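Local coordinates for protein replicative DNA helicase (Mycobacterium tuberculosis, PDB 2R5U) that probably unwinds duplex DNA ahead of the replisome as the hexameric, ATP-driven replicative helicase, of which this piece is the ring-forming N-terminal domain, at residues S36-M41 and H107-T112; Y69-D74 and V85-E90. One frame throughout, in Å; residues are numbered along the deposited sequence.

Contact 1 of 2, residues S36-M41 and H107-T112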
ATOM      1  N   SER B  36      30.745   9.605  26.043  1.00 26.07           N
ATOM      2  CA  SER B  36      32.209   9.540  26.113  1.00 25.88           C
ATOM      3  C   SER B  36      32.852   8.895  24.869  1.00 25.62           C
ATOM      4  O   SER B  36      33.895   9.365  24.380  1.00 24.96           O
ATOM      5  CB  SER B  36      32.646   8.783  27.371  1.00 25.76           C
ATOM      6  OG  SER B  36      32.272   9.485  28.559  1.00 28.57           O
ATOM      7  N   VAL B  37      32.234   7.815  24.374  1.00 25.11           N
ATOM      8  CA  VAL B  37      32.657   7.186  23.110  1.00 24.33           C
ATOM      9  C   VAL B  37      32.615   8.168  21.944  1.00 24.27           C
ATOM     10  O   VAL B  37      33.589   8.279  21.175  1.00 23.71           O
ATOM     11  CB  VAL B  37      31.822   5.947  22.736  1.00 24.89           C
ATOM     12  CG1 VAL B  37      32.115   5.530  21.288  1.00 26.07           C
ATOM     13  CG2 VAL B  37      32.164   4.812  23.623  1.00 24.73           C
ATOM     14  N   LEU B  38      31.495   8.870  21.810  1.00 23.71           N
ATOM     15  CA  LEU B  38      31.311   9.796  20.703  1.00 24.16           C
ATOM     16  C   LEU B  38      32.263  10.998  20.812  1.00 24.49           C
ATOM     17  O   LEU B  38      32.799  11.443  19.816  1.00 23.55           O
ATOM     18  CB  LEU B  38      29.854  10.244  20.590  1.00 23.27           C
ATOM     19  CG  LEU B  38      28.848   9.150  20.189  1.00 24.16           C
ATOM     20  CD1 LEU B  38      27.434   9.696  20.267  1.00 23.46           C
ATOM     21  CD2 LEU B  38      29.147   8.583  18.789  1.00 21.84           C
ATOM     22  N   GLY B  39      32.447  11.495  22.035  1.00 24.81           N
ATOM     23  CA  GLY B  39      33.371  12.602  22.316  1.00 25.67           C
ATOM     24  C   GLY B  39      34.782  12.231  21.922  1.00 25.52           C
ATOM     25  O   GLY B  39      35.453  13.007  21.266  1.00 26.32           O
ATOM     26  N   GLY B  40      35.208  11.024  22.302  1.00 25.54           N
ATOM     27  CA  GLY B  40      36.537  10.497  21.981  1.00 25.27           C
ATOM     28  C   GLY B  40      36.816  10.381  20.491  1.00 25.80           C
ATOM     29  O   GLY B  40      37.858  10.804  20.015  1.00 24.51           O
ATOM     30  N   MET B  41      35.870   9.781  19.769  1.00 24.67           N
ATOM     31  CA  MET B  41      35.895   9.662  18.316  1.00 25.88           C
ATOM     32  C   MET B  41      36.031  10.997  17.596  1.00 25.68           C
ATOM     33  O   MET B  41      36.737  11.065  16.604  1.00 27.09           O
ATOM     34  CB  MET B  41      34.638   8.937  17.817  1.00 23.95           C
ATOM     35  CG  MET B  41      34.525   7.459  18.306  1.00 27.30           C
ATOM     36  SD  MET B  41      32.966   6.664  17.733  1.00 27.23           S
ATOM     37  CE  MET B  41      33.366   6.332  16.004  1.00 27.64           C
ATOM     38  N   HIS B 107      29.659  19.684  20.303  1.00 32.48           N
ATOM     39  CA  HIS B 107      30.582  20.344  21.227  1.00 34.32           C
ATOM     40  C   HIS B 107      30.372  19.893  22.677  1.00 34.54           C
ATOM     41  O   HIS B 107      31.339  19.715  23.401  1.00 35.03           O
ATOM     42  CB  HIS B 107      30.502  21.868  21.095  1.00 34.68           C
ATOM     43  CG  HIS B 107      31.096  22.381  19.822  1.00 37.25           C
ATOM     44  ND1 HIS B 107      32.441  22.267  19.535  1.00 39.07           N
ATOM     45  CD2 HIS B 107      30.528  22.965  18.742  1.00 38.89           C
ATOM     46  CE1 HIS B 107      32.679  22.787  18.344  1.00 39.47           C
ATOM     47  NE2 HIS B 107      31.535  23.217  17.841  1.00 40.44           N
ATOM     48  N   THR B 108      29.113  19.686  23.066  1.00 35.34           N
ATOM     49  CA  THR B 108      28.783  19.092  24.371  1.00 36.35           C
ATOM     50  C   THR B 108      29.397  17.681  24.530  1.00 36.24           C
ATOM     51  O   THR B 108      30.037  17.389  25.541  1.00 36.64           O
ATOM     52  CB  THR B 108      27.257  19.047  24.596  1.00 36.68           C
ATOM     53  OG1 THR B 108      26.724  20.378  24.609  1.00 37.76           O
ATOM     54  CG2 THR B 108      26.928  18.380  25.904  1.00 36.75           C
ATOM     55  N   LEU B 109      29.240  16.830  23.517  1.00 36.15           N
ATOM     56  CA  LEU B 109      29.857  15.495  23.515  1.00 36.39           C
ATOM     57  C   LEU B 109      31.363  15.522  23.687  1.00 37.11           C
ATOM     58  O   LEU B 109      31.916  14.737  24.447  1.00 36.93           O
ATOM     59  CB  LEU B 109      29.526  14.743  22.226  1.00 35.26           C
ATOM     60  CG  LEU B 109      28.079  14.324  22.040  1.00 34.12           C
ATOM     61  CD1 LEU B 109      27.911  13.619  20.702  1.00 33.75           C
ATOM     62  CD2 LEU B 109      27.639  13.424  23.196  1.00 32.86           C
ATOM     63  N   ILE B 110      32.025  16.430  22.975  1.00 38.40           N
ATOM     64  CA  ILE B 110      33.469  16.595  23.101  1.00 39.93           C
ATOM     65  C   ILE B 110      33.858  16.979  24.543  1.00 41.67           C
ATOM     66  O   ILE B 110      34.824  16.446  25.091  1.00 41.50           O
ATOM     67  CB  ILE B 110      34.000  17.618  22.054  1.00 39.63           C
ATOM     68  CG1 ILE B 110      34.029  16.961  20.664  1.00 38.74           C
ATOM     69  CG2 ILE B 110      35.369  18.136  22.433  1.00 39.10           C
ATOM     70  CD1 ILE B 110      34.158  17.945  19.524  1.00 39.31           C
ATOM     71  N   SER B 111      33.069  17.872  25.142  1.00 43.95           N
ATOM     72  CA  SER B 111      33.243  18.328  26.531  1.00 46.22           C
ATOM     73  C   SER B 111      33.060  17.248  27.598  1.00 47.41           C
ATOM     74  O   SER B 111      33.478  17.449  28.736  1.00 48.16           O
ATOM     75  CB  SER B 111      32.285  19.479  26.839  1.00 45.92           C
ATOM     76  OG  SER B 111      32.435  20.544  25.919  1.00 47.79           O
ATOM     77  N   THR B 112      32.430  16.123  27.256  1.00 48.82           N
ATOM     78  CA  THR B 112      32.257  15.024  28.211  1.00 49.79           C
ATOM     79  C   THR B 112      33.572  14.295  28.491  1.00 50.97           C
ATOM     80  O   THR B 112      33.719  13.671  29.541  1.00 51.21           O
ATOM     81  CB  THR B 112      31.172  13.989  27.771  1.00 50.07           C
ATOM     82  OG1 THR B 112      31.624  13.231  26.637  1.00 49.69           O
ATOM     83  CG2 THR B 112      29.855  14.679  27.440  1.00 49.63           C
TER
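G39 meets the backbone of L109 and I110 directly, and this is where the two helices come closest. Its CA lies 4.1 Å from the CA of I110 and 3.3 Å from the carbonyl O of L109, the latter a CA-H...O contact bent at the hydrogen to 127°. With no side chain between the backbones, the axes of 36-41 and 107-111 approach to 7.6 Å while their directions stand nearly perpendicular, at 100°. The example illustrates how a glycine on the facing side of a helix permits a close, backbone-to-backbone crossing.

Beside this point the packing is apolar. L38 and L109 lie side by side and point the same way, the CD1 methyl of L109 resting 3.9 Å from L38 CB and almost as near to L38 CD1. L38 continues inward to H65 and Y69 of helix 63-77. The crossing thus fastens helix 102-111 to helix 31-43 within the all-helical globular part of the DnaB N-terminal domain.

Toward the end of 107-112 the fit relaxes and the residues become partly exposed. T112 OG1 sits 3.8 Å from S36 CA, and the two hydroxyls, S36 OG and T112 OG1, are 4.3 Å apart without a hydrogen bond. T112 turns instead to its own segment: OG1 donates to L109 O at 2.7 Å in the carbonyl plane, an arrangement allowed by chi1 of 70°, which places OG1 between the backbone N and the carbonyl carbon. That same oxygen also accepts from T112 N, so two donors grip the carbonyl that faces G39.

Contact 2 of 2, residues Y69-D74 and V85-E90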
ATOM      1  N   TYR B  69      27.346   8.433  15.463  1.00 24.82           N
ATOM      2  CA  TYR B  69      28.277   7.347  15.203  1.00 25.55           C
ATOM      3  C   TYR B  69      28.342   6.972  13.718  1.00 26.26           C
ATOM      4  O   TYR B  69      29.436   6.817  13.159  1.00 25.68           O
ATOM      5  CB  TYR B  69      27.907   6.128  16.053  1.00 26.06           C
ATOM      6  CG  TYR B  69      28.846   4.946  15.897  1.00 27.97           C
ATOM      7  CD1 TYR B  69      30.017   4.866  16.636  1.00 28.64           C
ATOM      8  CD2 TYR B  69      28.548   3.903  15.004  1.00 29.53           C
ATOM      9  CE1 TYR B  69      30.873   3.796  16.503  1.00 30.30           C
ATOM     10  CE2 TYR B  69      29.399   2.812  14.862  1.00 31.31           C
ATOM     11  CZ  TYR B  69      30.562   2.776  15.617  1.00 30.33           C
ATOM     12  OH  TYR B  69      31.419   1.724  15.516  1.00 30.67           O
ATOM     13  N   ASP B  70      27.169   6.821  13.097  1.00 26.27           N
ATOM     14  CA  ASP B  70      27.073   6.444  11.670  1.00 27.08           C
ATOM     15  C   ASP B  70      27.710   7.512  10.769  1.00 26.60           C
ATOM     16  O   ASP B  70      28.392   7.175   9.797  1.00 26.05           O
ATOM     17  CB  ASP B  70      25.609   6.212  11.240  1.00 27.56           C
ATOM     18  CG  ASP B  70      24.933   5.049  11.974  1.00 30.37           C
ATOM     19  OD1 ASP B  70      25.610   4.268  12.700  1.00 31.87           O
ATOM     20  OD2 ASP B  70      23.684   4.930  11.840  1.00 32.63           O
ATOM     21  N   ALA B  71      27.499   8.788  11.108  1.00 25.64           N
ATOM     22  CA  ALA B  71      28.119   9.892  10.374  1.00 26.32           C
ATOM     23  C   ALA B  71      29.667   9.860  10.477  1.00 26.43           C
ATOM     24  O   ALA B  71      30.363  10.018   9.467  1.00 26.68           O
ATOM     25  CB  ALA B  71      27.569  11.235  10.849  1.00 25.25           C
ATOM     26  N   ILE B  72      30.192   9.623  11.677  1.00 26.09           N
ATOM     27  CA  ILE B  72      31.653   9.474  11.866  1.00 25.97           C
ATOM     28  C   ILE B  72      32.201   8.289  11.035  1.00 26.84           C
ATOM     29  O   ILE B  72      33.206   8.415  10.325  1.00 25.47           O
ATOM     30  CB  ILE B  72      32.027   9.304  13.352  1.00 26.11           C
ATOM     31  CG1 ILE B  72      31.544  10.511  14.196  1.00 24.57           C
ATOM     32  CG2 ILE B  72      33.530   9.116  13.510  1.00 25.89           C
ATOM     33  CD1 ILE B  72      31.674  10.263  15.737  1.00 25.79           C
ATOM     34  N   LEU B  73      31.542   7.141  11.122  1.00 27.55           N
ATOM     35  CA  LEU B  73      31.975   5.976  10.364  1.00 30.02           C
ATOM     36  C   LEU B  73      31.911   6.237   8.860  1.00 30.53           C
ATOM     37  O   LEU B  73      32.777   5.775   8.120  1.00 30.76           O
ATOM     38  CB  LEU B  73      31.146   4.743  10.716  1.00 30.36           C
ATOM     39  CG  LEU B  73      31.321   4.075  12.079  1.00 33.59           C
ATOM     40  CD1 LEU B  73      31.067   2.593  11.857  1.00 36.03           C
ATOM     41  CD2 LEU B  73      32.685   4.296  12.748  1.00 36.31           C
ATOM     42  N   ASP B  74      30.879   6.960   8.410  1.00 31.06           N
ATOM     43  CA  ASP B  74      30.772   7.356   6.988  1.00 32.46           C
ATOM     44  C   ASP B  74      32.010   8.103   6.504  1.00 31.46           C
ATOM     45  O   ASP B  74      32.572   7.785   5.447  1.00 32.06           O
ATOM     46  CB  ASP B  74      29.551   8.239   6.744  1.00 33.28           C
ATOM     47  CG  ASP B  74      28.533   7.583   5.857  1.00 39.01           C
ATOM     48  OD1 ASP B  74      27.719   6.779   6.377  1.00 43.99           O
ATOM     49  OD2 ASP B  74      28.554   7.875   4.627  1.00 42.60           O
ATOM     50  N   VAL B  85      33.171  19.969  12.706  1.00 27.17           N
ATOM     51  CA  VAL B  85      32.753  20.587  11.437  1.00 27.63           C
ATOM     52  C   VAL B  85      32.362  19.565  10.372  1.00 27.06           C
ATOM     53  O   VAL B  85      31.273  19.670   9.796  1.00 27.26           O
ATOM     54  CB  VAL B  85      33.859  21.574  10.912  1.00 27.80           C
ATOM     55  CG1 VAL B  85      33.487  22.159   9.527  1.00 28.01           C
ATOM     56  CG2 VAL B  85      34.067  22.706  11.948  1.00 28.59           C
ATOM     57  N   THR B  86      33.221  18.578  10.117  1.00 26.27           N
ATOM     58  CA  THR B  86      32.952  17.620   9.038  1.00 26.76           C
ATOM     59  C   THR B  86      31.781  16.665   9.384  1.00 26.29           C
ATOM     60  O   THR B  86      31.033  16.235   8.493  1.00 26.40           O
ATOM     61  CB  THR B  86      34.183  16.799   8.642  1.00 26.75           C
ATOM     62  OG1 THR B  86      34.652  16.047   9.783  1.00 27.69           O
ATOM     63  CG2 THR B  86      35.303  17.710   8.092  1.00 27.81           C
ATOM     64  N   VAL B  87      31.608  16.389  10.674  1.00 26.50           N
ATOM     65  CA  VAL B  87      30.526  15.528  11.162  1.00 25.98           C
ATOM     66  C   VAL B  87      29.159  16.243  11.153  1.00 25.64           C
ATOM     67  O   VAL B  87      28.163  15.647  10.748  1.00 26.12           O
ATOM     68  CB  VAL B  87      30.844  14.910  12.556  1.00 25.55           C
ATOM     69  CG1 VAL B  87      29.593  14.164  13.138  1.00 26.26           C
ATOM     70  CG2 VAL B  87      32.009  13.947  12.468  1.00 27.83           C
ATOM     71  N   ALA B  88      29.106  17.500  11.604  1.00 26.53           N
ATOM     72  CA  ALA B  88      27.889  18.313  11.514  1.00 27.01           C
ATOM     73  C   ALA B  88      27.385  18.443  10.071  1.00 28.09           C
ATOM     74  O   ALA B  88      26.165  18.455   9.820  1.00 27.14           O
ATOM     75  CB  ALA B  88      28.096  19.717  12.138  1.00 27.09           C
ATOM     76  N   ALA B  89      28.325  18.535   9.132  1.00 27.98           N
ATOM     77  CA  ALA B  89      27.983  18.619   7.719  1.00 28.40           C
ATOM     78  C   ALA B  89      27.495  17.276   7.167  1.00 28.75           C
ATOM     79  O   ALA B  89      26.579  17.249   6.347  1.00 28.54           O
ATOM     80  CB  ALA B  89      29.175  19.149   6.905  1.00 27.70           C
ATOM     81  N   GLU B  90      28.122  16.174   7.582  1.00 29.38           N
ATOM     82  CA  GLU B  90      27.654  14.841   7.213  1.00 30.38           C
ATOM     83  C   GLU B  90      26.241  14.590   7.770  1.00 31.11           C
ATOM     84  O   GLU B  90      25.369  14.118   7.037  1.00 30.76           O
ATOM     85  CB  GLU B  90      28.652  13.750   7.649  1.00 30.65           C
ATOM     86  CG  GLU B  90      28.154  12.306   7.470  1.00 33.59           C
ATOM     87  CD  GLU B  90      27.965  11.894   6.016  1.00 38.82           C
ATOM     88  OE1 GLU B  90      28.795  12.300   5.179  1.00 39.92           O
ATOM     89  OE2 GLU B  90      26.988  11.157   5.713  1.00 42.02           O
TER
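A71 presents its CB to the aliphatic part of E90, with E90 CG only 3.6 Å from A71 CB. The bend of E90 at chi2 lets its chain lean on A71 before the carboxylate reaches D74. Next to it the two methyls of V87 divide their work: CG2 touches I72 CG1 at 3.9 Å, whereas CG1 lies 4.2 Å from A71 CB. V87 CG1 is anti to the backbone N (chi1 172°), which leaves CG2 beside that nitrogen and directed at the isoleucine.

Farther along, the carboxylates of D74 and E90 are stacked with their planes 20° apart, and D74 OD2 stands 3.8 Å from E90 OE2. Such a pairing of like charges would be costly alone, but three arginines pair with the two acids. R94 bridges them, meeting D74 OD1 through NH2 and E90 OE2 through NE; R78 and R93 both form salt bridges to E90 OE1. These cations probably stabilise both acids in their ionised form.

L75 also packs on V87 and E90, and A82 touches both I72 and V87. Segments 69-74 and 85-90 cross at 111°, and the arrangement is that of two consecutive helices, 63-77 and 84-93, joined by a short connection and packed across each other in the all-helical DnaB N-terminal domain.

Overall arrangement
Contact 2 is nested along the chain inside the loop closed by contact 1, and their centres lie 13 Å apart. They meet through helices 31-43 and 63-77: M41 CE packs 3.6 Å from Y69 CE1 and 3.7 Å from I72 CG2, while L38 CD2 approaches Y69 N at 3.8 Å. Helix 63-77 is thus itself part of contact 2 and also receives L38 and M41 of helix 31-43, which joins the two contacts. Contact 2 also lies near a subunit boundary of the hexamer, since V85 and T86 pack on S36 and Y122 of a neighbouring subunit. Both crossings belong to the N-terminal domain rather than to the helicase's ATP-hydrolysing part.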